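Local coordinates for leucine--tRNA ligase (Agrobacterium radiobacter, PDB 5AH5), which probably joins leucine to its cognate tRNA at the expense of ATP, as a zinc-binding class I aminoacyl-tRNA synthetase, at residues Q134-L139 / E443-L448; P428-S433 / G478-D483; G436-A441 / K472-G477. All coordinates share one frame; numbering follows the deposited sequence.

Contact 1: residues Q134-L139 / E443-L448; sequences QQKLFL and EQLPIL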
# COMPACT_ATOMS: atom_id res chain seq x y z
N GLN B 134 18.62 -4.71 11.24
CA GLN B 134 18.23 -5.67 10.23
C GLN B 134 19.10 -6.88 10.22
O GLN B 134 18.65 -7.99 9.95
CB GLN B 134 18.26 -4.99 8.86
CG GLN B 134 17.65 -5.81 7.74
CD GLN B 134 17.13 -4.92 6.60
OE1 GLN B 134 16.15 -4.19 6.78
NE2 GLN B 134 17.80 -4.94 5.46
N GLN B 135 20.40 -6.68 10.54
CA GLN B 135 21.34 -7.80 10.59
C GLN B 135 20.97 -8.71 11.73
O GLN B 135 20.97 -9.93 11.57
CB GLN B 135 22.78 -7.30 10.65
CG GLN B 135 23.22 -6.70 9.31
CD GLN B 135 24.62 -6.07 9.34
OE1 GLN B 135 25.17 -5.69 10.38
NE2 GLN B 135 25.20 -5.96 8.17
N LYS B 136 20.53 -8.14 12.84
CA LYS B 136 20.02 -8.99 13.94
C LYS B 136 18.84 -9.75 13.56
O LYS B 136 18.75 -10.98 13.83
CB LYS B 136 19.70 -8.22 15.19
CG LYS B 136 20.89 -7.59 15.84
CD LYS B 136 20.44 -6.90 17.11
CE LYS B 136 21.56 -6.17 17.77
NZ LYS B 136 21.27 -5.98 19.21
N LEU B 137 17.89 -9.07 12.90
CA LEU B 137 16.70 -9.78 12.43
C LEU B 137 17.08 -10.87 11.42
O LEU B 137 16.56 -11.97 11.47
CB LEU B 137 15.70 -8.82 11.78
CG LEU B 137 14.86 -7.91 12.68
CD1 LEU B 137 13.81 -7.28 11.76
CD2 LEU B 137 14.20 -8.68 13.80
N PHE B 138 18.02 -10.57 10.51
CA PHE B 138 18.42 -11.58 9.51
C PHE B 138 18.96 -12.81 10.23
O PHE B 138 18.59 -13.95 9.88
CB PHE B 138 19.44 -11.01 8.58
CG PHE B 138 19.96 -11.97 7.55
CD1 PHE B 138 20.90 -12.96 7.89
CD2 PHE B 138 19.59 -11.85 6.21
CE1 PHE B 138 21.38 -13.84 6.92
CE2 PHE B 138 20.11 -12.70 5.25
CZ PHE B 138 20.98 -13.70 5.61
N LEU B 139 19.81 -12.59 11.23
CA LEU B 139 20.44 -13.74 11.95
C LEU B 139 19.45 -14.53 12.76
O LEU B 139 19.53 -15.78 12.83
CB LEU B 139 21.63 -13.28 12.80
CG LEU B 139 22.79 -12.84 11.92
CD1 LEU B 139 23.91 -12.26 12.76
CD2 LEU B 139 23.32 -13.99 11.06
N GLU B 443 28.54 -9.19 18.83
CA GLU B 443 29.57 -8.19 19.19
C GLU B 443 30.15 -7.43 17.98
O GLU B 443 30.50 -6.29 18.11
CB GLU B 443 30.73 -8.87 19.96
CG GLU B 443 30.38 -9.33 21.39
CD GLU B 443 29.58 -10.64 21.50
OE1 GLU B 443 29.61 -11.50 20.57
OE2 GLU B 443 28.92 -10.83 22.56
N GLN B 444 30.29 -8.11 16.84
CA GLN B 444 30.84 -7.51 15.61
C GLN B 444 29.83 -6.67 14.82
O GLN B 444 30.25 -5.87 13.97
CB GLN B 444 31.41 -8.57 14.67
CG GLN B 444 32.92 -8.67 14.75
CD GLN B 444 33.30 -9.01 16.14
OE1 GLN B 444 32.93 -10.08 16.64
NE2 GLN B 444 33.98 -8.07 16.80
N LEU B 445 28.55 -6.82 15.11
CA LEU B 445 27.51 -6.05 14.42
C LEU B 445 27.50 -4.58 14.71
O LEU B 445 27.77 -4.17 15.83
CB LEU B 445 26.14 -6.68 14.67
CG LEU B 445 26.01 -8.13 14.20
CD1 LEU B 445 24.64 -8.68 14.45
CD2 LEU B 445 26.40 -8.34 12.75
N PRO B 446 27.22 -3.73 13.72
CA PRO B 446 26.88 -4.06 12.36
C PRO B 446 28.08 -4.25 11.43
O PRO B 446 29.07 -3.56 11.60
CB PRO B 446 26.11 -2.79 11.89
CG PRO B 446 26.81 -1.72 12.63
CD PRO B 446 27.13 -2.30 13.99
N ILE B 447 27.93 -5.12 10.43
CA ILE B 447 28.83 -5.12 9.27
C ILE B 447 28.41 -3.99 8.32
O ILE B 447 27.34 -4.04 7.67
CB ILE B 447 28.83 -6.48 8.57
CG1 ILE B 447 29.21 -7.60 9.55
CG2 ILE B 447 29.81 -6.45 7.41
CD1 ILE B 447 30.38 -7.27 10.46
N LEU B 448 29.19 -2.93 8.33
CA LEU B 448 29.00 -1.80 7.46
C LEU B 448 29.75 -1.93 6.13
O LEU B 448 30.82 -2.54 6.07
CB LEU B 448 29.46 -0.52 8.16
CG LEU B 448 28.72 -0.24 9.48
CD1 LEU B 448 29.23 1.10 9.99
CD2 LEU B 448 27.19 -0.23 9.24
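The amide of Gln135 reads the backbone of Ile447 with both of its ends. OE1 of Gln135 accepts from Ile447 N at 2.8 Å, and NE2 of Gln135 donates to Ile447 O at 2.9 Å. Each acceptor is met in its carbonyl plane on a lone pair, yet the N-H...O angle at Ile447 N is only 135°, so this bond is bent, while the NE2 bond is straighter. Two bonds to one residue fix the flip of the amide and hold it against the loop. The amide oxygen also touches the residue before, Gln135 OE1 lying 3.1 Å from Pro446 CA.

Beside this polar pair, Leu445, joined to Pro446 by a cis peptide, points at the helix. Its CD1 meets CD1 of Leu139 tip to tip at 4.0 Å, while CG of Lys136, one residue on from Gln135, lies 4.1 Å from the same Leu445 CD1. The other branch, Leu445 CD2, turns to Gln135 OE1 at 3.8 Å.

Gln135 reaches the loop because its chain runs extended beyond CG (chi2 175°). Its NE2 has a second acceptor in Pro426 O, and its side chain rests on Pro428, so strand 425-432 helps to set the amide. Lys136 uses only its aliphatic part here, its NZ being bonded to Pro506 O. The contact thus lays the loop between strand 438-439 and helix 466-469 along helix 128-143, where Leu132 and Val131 extend the surface under Leu445 and Pro446, while Phe138 of the same helix packs on strand 425-432.

Contact 2: residues P428-S433 / G478-D483; sequences PIIHCS and GDAARD. With ZN (zinc ion), chain H.
Asp483 OD2 takes a hydrogen bond from His431 NE2 at 2.8 Å and a second from Trp189 NE1. The bond from His431 is nearly straight (168° at the hydrogen) and lies in the plane of the imidazole, but it reaches the oxygen from above the carboxylate plane, the two planes being 43° apart. With CG anti to the backbone N (chi1 -167°), Asp483 turns its carboxylate to the ring. The other carboxylate oxygen, OD1, is held by Asp485 N, so the group is gripped at both ends.

The backbones of the two strands pair alongside. His431 and Ala481 form the antiparallel hydrogen-bonded pair, His431 N to Ala481 O at 2.6 Å and Ala481 N to His431 O at 2.9 Å. Farther along, Ile429 O accepts from Asp483 N at 3.0 Å and from a water that Arg482 NH1 also binds. Ile430 and Arg482 make the non-hydrogen-bonded pair, and Ile430 CG2 packs on Ala480 CB at 3.6 Å.

At the far end Cys432 SG binds the zinc ion at 2.4 Å, its CB lying 4.2 Å from Ala480 CB. This is an antiparallel strand pair that delivers one ligand to a four-cysteine zinc site, completed by Cys435, Cys473 and Cys476.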
# COMPACT_ATOMS: atom_id res chain seq x y z
N PRO B 428 25.16 -10.56 7.12
CA PRO B 428 26.05 -10.69 8.29
C PRO B 428 26.46 -12.15 8.52
O PRO B 428 26.16 -12.79 9.55
CB PRO B 428 25.19 -10.10 9.41
CG PRO B 428 23.83 -10.62 9.05
CD PRO B 428 23.75 -10.41 7.55
N ILE B 429 27.09 -12.69 7.49
CA ILE B 429 27.50 -14.09 7.39
C ILE B 429 28.98 -14.14 7.00
O ILE B 429 29.50 -13.25 6.27
CB ILE B 429 26.66 -14.81 6.36
CG1 ILE B 429 25.20 -14.86 6.82
CG2 ILE B 429 27.18 -16.24 6.11
CD1 ILE B 429 24.89 -15.90 7.88
N ILE B 430 29.70 -15.07 7.62
CA ILE B 430 31.06 -15.36 7.25
C ILE B 430 31.12 -16.75 6.66
O ILE B 430 30.57 -17.65 7.19
CB ILE B 430 31.98 -15.22 8.46
CG1 ILE B 430 32.08 -13.71 8.81
CG2 ILE B 430 33.39 -15.77 8.12
CD1 ILE B 430 32.75 -13.35 10.13
N HIS B 431 31.80 -16.91 5.52
CA HIS B 431 31.95 -18.22 4.91
C HIS B 431 33.37 -18.78 5.18
O HIS B 431 34.41 -18.16 4.81
CB HIS B 431 31.73 -18.12 3.41
CG HIS B 431 30.36 -17.65 3.02
ND1 HIS B 431 29.38 -18.50 2.61
CD2 HIS B 431 29.83 -16.40 2.96
CE1 HIS B 431 28.30 -17.81 2.28
NE2 HIS B 431 28.56 -16.54 2.48
N CYS B 432 33.38 -19.95 5.80
CA CYS B 432 34.60 -20.58 6.30
C CYS B 432 34.78 -21.86 5.54
O CYS B 432 33.86 -22.66 5.49
CB CYS B 432 34.51 -20.90 7.80
SG CYS B 432 36.03 -21.79 8.38
N SER B 433 35.96 -22.07 4.96
CA SER B 433 36.23 -23.34 4.23
C SER B 433 36.11 -24.56 5.16
O SER B 433 35.55 -25.57 4.75
CB SER B 433 37.58 -23.29 3.49
OG SER B 433 38.61 -22.67 4.27
N GLY B 478 39.95 -19.39 12.18
CA GLY B 478 40.71 -19.35 10.89
C GLY B 478 40.44 -18.11 10.01
O GLY B 478 39.62 -17.22 10.37
N ASP B 479 41.15 -18.03 8.88
CA ASP B 479 40.91 -16.97 7.87
C ASP B 479 39.76 -17.40 6.96
O ASP B 479 39.70 -18.53 6.48
CB ASP B 479 42.16 -16.68 7.03
CG ASP B 479 43.22 -15.89 7.80
OD1 ASP B 479 42.92 -15.29 8.85
OD2 ASP B 479 44.38 -15.87 7.34
N ALA B 480 38.81 -16.50 6.77
CA ALA B 480 37.55 -16.83 6.06
C ALA B 480 37.07 -15.60 5.27
O ALA B 480 37.81 -14.63 5.15
CB ALA B 480 36.52 -17.29 7.08
N ALA B 481 35.84 -15.62 4.73
CA ALA B 481 35.40 -14.56 3.83
C ALA B 481 33.97 -14.07 4.20
O ALA B 481 33.13 -14.86 4.57
CB ALA B 481 35.46 -15.07 2.39
N ARG B 482 33.75 -12.77 4.13
CA ARG B 482 32.39 -12.24 4.33
C ARG B 482 31.52 -12.68 3.18
O ARG B 482 32.03 -13.04 2.12
CB ARG B 482 32.39 -10.73 4.39
CG ARG B 482 33.12 -10.24 5.57
CD ARG B 482 32.78 -8.79 5.80
NE ARG B 482 33.56 -8.31 6.89
CZ ARG B 482 33.38 -8.68 8.16
NH1 ARG B 482 32.42 -9.53 8.53
NH2 ARG B 482 34.18 -8.15 9.09
N ASP B 483 30.22 -12.69 3.38
CA ASP B 483 29.30 -12.86 2.27
C ASP B 483 29.50 -11.68 1.32
O ASP B 483 29.52 -10.56 1.78
CB ASP B 483 27.85 -12.94 2.75
CG ASP B 483 26.93 -13.44 1.66
OD1 ASP B 483 26.65 -12.70 0.70
OD2 ASP B 483 26.60 -14.63 1.70
ZN ZN H . 35.77 -21.87 10.78
O HOH W 1 30.32 -10.48 7.03
O HOH W 2 37.87 -20.16 5.18

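Contact 3: residues G436-A441 / K472-G477; sequences GTIPVA and KCPQCG. With ZN (zinc ion), chain H.
Van der Waals packing joins the two segments, and Ile438 is its centre. The apolar pair is Ile438 with Pro474: their side chains run past each other in opposite directions, with Ile438 CG2 3.6 Å from Pro474 CD. The other branch of Ile438 ends at CD1, which lies 3.7 Å from Gln475 NE2 where the two side chains cross at about a right angle. In Gln475 a chi1 of -169° swings CG away from the backbone N, and the extended chain carries the amide to Ile438. Ile438 CG1 also faces the sulfur of Cys473, at 4.2 Å. Pro474 CG also touches backbone, 3.4 Å from Pro439 O.

No hydrogen bond crosses between the segments; two lie inside 472-477 and tighten its turn. Gly477 N donates to Cys473 O, and Cys476 N points almost straight at Cys473 SG (3.5 Å, 167° at the hydrogen), a long N-H...S bond that may temper the charge of the thiolate.

The metal bonds come from the same turn: Cys473 SG binds the zinc ion at 2.3 Å and Cys476 SG at 2.6 Å. A CxxC knuckle of this kind, with Cys432 and Cys435 supplying the other pair, is characteristic of a Cys4 zinc site, and Ile438 packs against its proline side.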
# COMPACT_ATOMS: atom_id res chain seq x y z
N GLY B 436 31.85 -23.85 7.15
CA GLY B 436 30.67 -23.51 6.33
C GLY B 436 30.16 -22.10 6.62
O GLY B 436 30.97 -21.17 6.84
N THR B 437 28.83 -21.90 6.63
CA THR B 437 28.27 -20.55 6.70
C THR B 437 28.06 -20.22 8.18
O THR B 437 27.36 -20.91 8.88
CB THR B 437 26.96 -20.39 5.88
OG1 THR B 437 25.89 -21.08 6.54
CG2 THR B 437 27.11 -20.96 4.47
N ILE B 438 28.67 -19.15 8.66
CA ILE B 438 28.64 -18.83 10.08
C ILE B 438 28.15 -17.43 10.31
O ILE B 438 28.64 -16.49 9.67
CB ILE B 438 30.06 -18.98 10.72
CG1 ILE B 438 30.61 -20.39 10.44
CG2 ILE B 438 30.02 -18.71 12.23
CD1 ILE B 438 29.87 -21.52 11.13
N PRO B 439 27.24 -17.27 11.29
CA PRO B 439 26.82 -15.96 11.66
C PRO B 439 27.94 -15.11 12.18
O PRO B 439 28.76 -15.59 12.93
CB PRO B 439 25.78 -16.21 12.79
CG PRO B 439 25.29 -17.55 12.55
CD PRO B 439 26.44 -18.32 11.94
N VAL B 440 27.95 -13.84 11.79
CA VAL B 440 28.80 -12.89 12.46
C VAL B 440 28.31 -12.83 13.90
O VAL B 440 27.10 -12.85 14.16
CB VAL B 440 28.69 -11.49 11.81
CG1 VAL B 440 29.31 -10.40 12.65
CG2 VAL B 440 29.34 -11.51 10.43
N ALA B 441 29.24 -12.71 14.83
CA ALA B 441 28.92 -12.62 16.25
C ALA B 441 28.29 -11.29 16.53
O ALA B 441 28.70 -10.27 15.98
CB ALA B 441 30.21 -12.77 17.09
N LYS B 472 37.78 -13.23 10.26
CA LYS B 472 37.99 -14.42 11.07
C LYS B 472 36.70 -15.22 11.19
O LYS B 472 35.64 -14.67 11.45
CB LYS B 472 38.50 -14.04 12.48
CG LYS B 472 39.83 -13.28 12.51
CD LYS B 472 40.92 -13.94 11.68
CE LYS B 472 42.23 -13.20 11.85
NZ LYS B 472 43.23 -13.72 10.88
N CYS B 473 36.80 -16.53 10.99
CA CYS B 473 35.69 -17.40 11.26
C CYS B 473 35.38 -17.31 12.77
O CYS B 473 36.28 -17.56 13.60
CB CYS B 473 36.01 -18.82 10.89
SG CYS B 473 34.68 -19.90 11.39
N PRO B 474 34.13 -16.94 13.14
CA PRO B 474 33.80 -16.80 14.59
C PRO B 474 33.70 -18.14 15.34
O PRO B 474 33.69 -18.12 16.56
CB PRO B 474 32.44 -16.08 14.60
CG PRO B 474 32.16 -15.71 13.17
CD PRO B 474 32.97 -16.61 12.28
N GLN B 475 33.57 -19.25 14.62
CA GLN B 475 33.61 -20.59 15.20
C GLN B 475 35.07 -21.08 15.45
O GLN B 475 35.47 -21.28 16.60
CB GLN B 475 32.84 -21.54 14.31
CG GLN B 475 32.60 -22.89 14.93
CD GLN B 475 31.49 -23.64 14.22
OE1 GLN B 475 31.76 -24.57 13.46
NE2 GLN B 475 30.25 -23.21 14.43
N CYS B 476 35.87 -21.25 14.39
CA CYS B 476 37.24 -21.78 14.55
C CYS B 476 38.33 -20.73 14.77
O CYS B 476 39.36 -21.04 15.35
CB CYS B 476 37.62 -22.65 13.35
SG CYS B 476 38.12 -21.75 11.88
N GLY B 477 38.13 -19.50 14.31
CA GLY B 477 39.19 -18.50 14.36
C GLY B 477 40.10 -18.45 13.13
O GLY B 477 40.94 -17.56 13.04
ZN ZN H . 35.77 -21.87 10.78

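Overall arrangement
Contacts 2 and 3 are built round one zinc ion, their centres only 6 Å apart: contact 2 brings Cys432, contact 3 brings Cys473 and Cys476. Lys472 NZ and Asp479 OD1 join the two in a salt bridge of 2.6 Å. Contact 1, whose centre is 14 Å from that of contact 2 and 13 Å from that of contact 3, seats this zinc-bearing region on helix 128-143. There Leu139 touches both, its CD2 3.4 Å from Pro428 O and its CD1 3.5 Å from Val440 O. Contact 1 lies away from the leucyl-sulfamoyl-adenosine pocket, and the bound tRNA stays distant, with nearest atoms about 24, 27 and 30 Å from contacts 1, 2 and 3.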